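Homoserine dehydrogenase (Staphylococcus aureus M1064, PDB 4PG7) catalyses the NAD(P)-dependent interconversion of aspartate semialdehyde and homoserine, a step of the aspartic acid pathway. Local coordinates at residues S425-E428 against L429-H433; L186-M189 against T190-T194. All blocks are in the same frame, centred on the assembly; numbering follows the deposited sequence.

Interaction 1 (S425-E428 against L429-H433); sequences SPEE and LITKH
T431 bonds twice to the carbonyl of E427 one helical turn earlier: its hydroxyl OG1 donates to E427 O over 2.8 Å and its backbone N to the same oxygen over 3.0 Å. The two donors come from opposite faces of the carbonyl plane, the hydroxyl standing 36° above it. OG1 can bend back because it lies beside its own backbone N (chi1 -64°), which gives T431 at this exposed position an acceptor within its own helix. A water bonded to E427 OE2 at 2.6 Å also donates, weakly, to T431 OG1. The first turn opens at P426, the N-cap, where proline fits because its missing N-H is not needed. The hydroxyl of S425 accepts from E427 N at 3.2 Å, forming an ST turn, while another water joins S425 O to L429 N. I430 N then closes the turn on P426 O at 2.9 Å. Alongside this bond the P426 ring and I430 point the same way, with P426 CB 3.8 Å from I430 CD1. Both are buried apolar residues: P426 packs on F377 and V379 of strand 375-382, and I430 reaches V381 of that strand, V437 of strand 436-444 and L395 of helix 388-398.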
loop_
_atom_site.group_PDB
_atom_site.type_symbol
_atom_site.label_atom_id
_atom_site.label_comp_id
_atom_site.label_asym_id
_atom_site.label_seq_id
_atom_site.Cartn_x
_atom_site.Cartn_y
_atom_site.Cartn_z
ATOM N N SER A 425 3.029 -21.163 -23.404
ATOM C CA SER A 425 3.036 -22.456 -22.719
ATOM C C SER A 425 3.635 -23.541 -23.604
ATOM O O SER A 425 3.262 -23.668 -24.754
ATOM C CB SER A 425 1.639 -22.864 -22.278
ATOM O OG SER A 425 1.656 -24.128 -21.615
ATOM N N PRO A 426 4.593 -24.315 -23.062
ATOM C CA PRO A 426 5.115 -25.464 -23.768
ATOM C C PRO A 426 4.258 -26.728 -23.628
ATOM O O PRO A 426 4.721 -27.818 -23.979
ATOM C CB PRO A 426 6.458 -25.689 -23.073
ATOM C CG PRO A 426 6.173 -25.329 -21.675
ATOM C CD PRO A 426 5.220 -24.176 -21.740
ATOM N N GLU A 427 3.054 -26.608 -23.085
ATOM C CA GLU A 427 2.232 -27.783 -22.798
ATOM C C GLU A 427 1.938 -28.630 -24.051
ATOM O O GLU A 427 2.094 -29.840 -24.021
ATOM C CB GLU A 427 0.920 -27.390 -22.090
ATOM C CG GLU A 427 -0.073 -28.534 -21.975
ATOM C CD GLU A 427 -1.167 -28.315 -20.941
ATOM O OE1 GLU A 427 -1.278 -27.211 -20.365
ATOM O OE2 GLU A 427 -1.922 -29.290 -20.699
ATOM N N GLU A 428 1.496 -28.003 -25.126
ATOM C CA GLU A 428 1.144 -28.749 -26.342
ATOM C C GLU A 428 2.360 -29.406 -26.938
ATOM O O GLU A 428 2.324 -30.545 -27.369
ATOM C CB GLU A 428 0.545 -27.807 -27.384
ATOM C CG GLU A 428 -0.863 -27.330 -27.035
ATOM C CD GLU A 428 -1.626 -26.818 -28.246
ATOM O OE1 GLU A 428 -2.793 -26.406 -28.047
ATOM O OE2 GLU A 428 -1.079 -26.816 -29.386
ATOM N N LEU A 429 3.447 -28.657 -26.953
ATOM C CA LEU A 429 4.684 -29.141 -27.468
ATOM C C LEU A 429 5.169 -30.396 -26.708
ATOM O O LEU A 429 5.544 -31.409 -27.307
ATOM C CB LEU A 429 5.716 -28.013 -27.379
ATOM C CG LEU A 429 7.142 -28.401 -27.692
ATOM C CD1 LEU A 429 7.273 -28.773 -29.163
ATOM C CD2 LEU A 429 8.049 -27.225 -27.356
ATOM N N ILE A 430 5.155 -30.310 -25.391
ATOM C CA ILE A 430 5.588 -31.425 -24.542
ATOM C C ILE A 430 4.663 -32.633 -24.757
ATOM O O ILE A 430 5.130 -33.770 -24.814
ATOM C CB ILE A 430 5.684 -30.978 -23.079
ATOM C CG1 ILE A 430 6.874 -30.019 -22.939
ATOM C CG2 ILE A 430 5.886 -32.155 -22.131
ATOM C CD1 ILE A 430 6.900 -29.208 -21.667
ATOM N N THR A 431 3.373 -32.357 -24.910
ATOM C CA THR A 431 2.358 -33.381 -25.191
ATOM C C THR A 431 2.595 -34.084 -26.521
ATOM O O THR A 431 2.574 -35.313 -26.572
ATOM C CB THR A 431 0.940 -32.765 -25.130
ATOM O OG1 THR A 431 0.694 -32.308 -23.799
ATOM C CG2 THR A 431 -0.133 -33.773 -25.514
ATOM N N LYS A 432 2.904 -33.332 -27.583
ATOM C CA LYS A 432 3.170 -33.966 -28.871
ATOM C C LYS A 432 4.470 -34.773 -28.896
ATOM O O LYS A 432 4.643 -35.637 -29.758
ATOM C CB LYS A 432 3.061 -32.960 -30.039
ATOM C CG LYS A 432 4.217 -31.991 -30.149
ATOM C CD LYS A 432 4.588 -31.588 -31.586
ATOM C CE LYS A 432 4.648 -30.076 -31.776
ATOM N NZ LYS A 432 5.326 -29.704 -33.056
ATOM N N HIS A 433 5.386 -34.492 -27.969
ATOM C CA HIS A 433 6.581 -35.324 -27.769
ATOM C C HIS A 433 6.375 -36.521 -26.828
ATOM O O HIS A 433 7.332 -37.138 -26.379
ATOM C CB HIS A 433 7.761 -34.463 -27.303
ATOM C CG HIS A 433 8.434 -33.761 -28.435
ATOM N ND1 HIS A 433 9.315 -34.399 -29.269
ATOM C CD2 HIS A 433 8.260 -32.526 -28.949
ATOM C CE1 HIS A 433 9.703 -33.570 -30.220
ATOM N NE2 HIS A 433 9.080 -32.424 -30.044
HETATM O O HOH W 1 3.523 -25.649 -26.620
HETATM O O HOH W 2 -2.134 -31.319 -22.235
#

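Interaction 2 (L186-M189 against T190-T194); sequences LSKM and TKEQT
L186 O is gripped by two donors from T190: the hydroxyl OG1 at 2.7 Å and the backbone N at 3.0 Å, reaching it from opposite faces of the carbonyl plane. Threonine suits this partly exposed place, since its OG1 folds back beside the backbone N (chi1 -57°) and finds an acceptor inside the helix. Two residues on, K188 NZ and E192 OE2 form an i to i+4 salt bridge of 3.2 Å. The lysine chain bends at chi2 and chi3, which brings CD to 3.3 Å from E192 OE2 and lets NZ meet this oxygen on its syn side, 34° out of the carboxylate plane. This is the C-terminal end of helix 180-192, where Q193 leaves the helix with positive phi and the bonds M189 O receives from Q193 N and T194 N are weak. Q193 NE2 turns back to T190 O at 3.0 Å, while its OE1 bonds to N257. K191 lays its CE 4.0 Å from S187 CB on the way to a salt bridge with D299, and S187 OG bonds to E298. On the buried side M189 CG lies 3.6 Å from T194 O, and its side chain packs against A199 of helix 196-205 and I256 of helix 253-262.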
loop_
_atom_site.group_PDB
_atom_site.type_symbol
_atom_site.label_atom_id
_atom_site.label_comp_id
_atom_site.label_asym_id
_atom_site.label_seq_id
_atom_site.Cartn_x
_atom_site.Cartn_y
_atom_site.Cartn_z
ATOM N N LEU A 186 -3.743 -22.217 1.402
ATOM C CA LEU A 186 -2.400 -22.496 0.873
ATOM C C LEU A 186 -1.301 -22.328 1.944
ATOM O O LEU A 186 -0.348 -23.099 1.979
ATOM C CB LEU A 186 -2.111 -21.656 -0.360
ATOM C CG LEU A 186 -2.934 -21.993 -1.611
ATOM C CD1 LEU A 186 -2.652 -20.998 -2.716
ATOM C CD2 LEU A 186 -2.642 -23.388 -2.086
ATOM N N SER A 187 -1.437 -21.317 2.795
ATOM C CA SER A 187 -0.501 -21.112 3.907
ATOM C C SER A 187 -0.518 -22.291 4.878
ATOM O O SER A 187 0.516 -22.751 5.322
ATOM C CB SER A 187 -0.823 -19.817 4.658
ATOM O OG SER A 187 -0.579 -18.695 3.824
ATOM N N LYS A 188 -1.712 -22.775 5.189
ATOM C CA LYS A 188 -1.862 -23.922 6.083
ATOM C C LYS A 188 -1.207 -25.177 5.502
ATOM O O LYS A 188 -0.461 -25.866 6.196
ATOM C CB LYS A 188 -3.344 -24.163 6.331
ATOM C CG LYS A 188 -3.645 -25.276 7.324
ATOM C CD LYS A 188 -3.337 -24.887 8.761
ATOM C CE LYS A 188 -4.318 -23.863 9.310
ATOM N NZ LYS A 188 -4.163 -23.737 10.781
ATOM N N MET A 189 -1.483 -25.460 4.228
ATOM C CA MET A 189 -0.890 -26.605 3.556
ATOM C C MET A 189 0.609 -26.503 3.633
ATOM O O MET A 189 1.307 -27.468 3.964
ATOM C CB MET A 189 -1.324 -26.672 2.092
ATOM C CG MET A 189 -2.782 -27.002 1.874
ATOM S SD MET A 189 -3.287 -26.918 0.145
ATOM C CE MET A 189 -2.379 -28.312 -0.501
ATOM N N THR A 190 1.104 -25.309 3.345
ATOM C CA THR A 190 2.528 -25.076 3.278
ATOM C C THR A 190 3.208 -25.189 4.654
ATOM O O THR A 190 4.185 -25.922 4.803
ATOM C CB THR A 190 2.824 -23.704 2.665
ATOM O OG1 THR A 190 2.214 -23.614 1.361
ATOM C CG2 THR A 190 4.342 -23.457 2.588
ATOM N N LYS A 191 2.701 -24.461 5.639
ATOM C CA LYS A 191 3.358 -24.392 6.949
ATOM C C LYS A 191 3.160 -25.655 7.780
ATOM O O LYS A 191 4.084 -26.084 8.471
ATOM C CB LYS A 191 2.847 -23.208 7.759
ATOM C CG LYS A 191 3.211 -21.862 7.180
ATOM C CD LYS A 191 2.717 -20.762 8.109
ATOM C CE LYS A 191 2.059 -19.609 7.370
ATOM N NZ LYS A 191 1.022 -18.996 8.253
ATOM N N GLU A 192 1.970 -26.244 7.707
ATOM C CA GLU A 192 1.647 -27.405 8.533
ATOM C C GLU A 192 1.689 -28.747 7.784
ATOM O O GLU A 192 1.506 -29.798 8.383
ATOM C CB GLU A 192 0.304 -27.176 9.223
ATOM C CG GLU A 192 0.444 -26.104 10.306
ATOM C CD GLU A 192 -0.857 -25.734 10.976
ATOM O OE1 GLU A 192 -1.658 -26.647 11.283
ATOM O OE2 GLU A 192 -1.073 -24.517 11.202
ATOM N N GLN A 193 1.986 -28.709 6.492
ATOM C CA GLN A 193 2.149 -29.912 5.685
ATOM C C GLN A 193 0.906 -30.784 5.691
ATOM O O GLN A 193 0.958 -31.968 5.958
ATOM C CB GLN A 193 3.402 -30.694 6.117
ATOM C CG GLN A 193 4.686 -29.924 5.870
ATOM C CD GLN A 193 5.010 -29.857 4.388
ATOM O OE1 GLN A 193 5.196 -30.884 3.754
ATOM N NE2 GLN A 193 5.040 -28.652 3.825
ATOM N N THR A 194 -0.227 -30.166 5.378
ATOM C CA THR A 194 -1.492 -30.874 5.295
ATOM C C THR A 194 -1.926 -30.951 3.855
ATOM O O THR A 194 -1.484 -30.161 3.022
ATOM C CB THR A 194 -2.578 -30.151 6.131
ATOM O OG1 THR A 194 -2.885 -28.887 5.542
ATOM C CG2 THR A 194 -2.090 -29.891 7.529
#

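Overall arrangement
Interaction 2 comes first along the chain, at the C-terminal end of helix 180-192, and interaction 1 follows much later, spanning helix 427-432. They do not touch: their centres lie 31 Å apart and their nearest atoms about 19 Å. The former belongs to the homoserine dehydrogenase catalytic region, the latter to the C-terminal domain, whose strands 375-382 and 436-444 carry the helix of interaction 1. These strands belong to the same mixed sheet as strand 171-177, which precedes helix 180-192. The bound lysine is about 8 Å from the side chain of E427 and about 10 Å from that of M189, so both helices lie in the wider surroundings of its pocket, which includes R246 and D438.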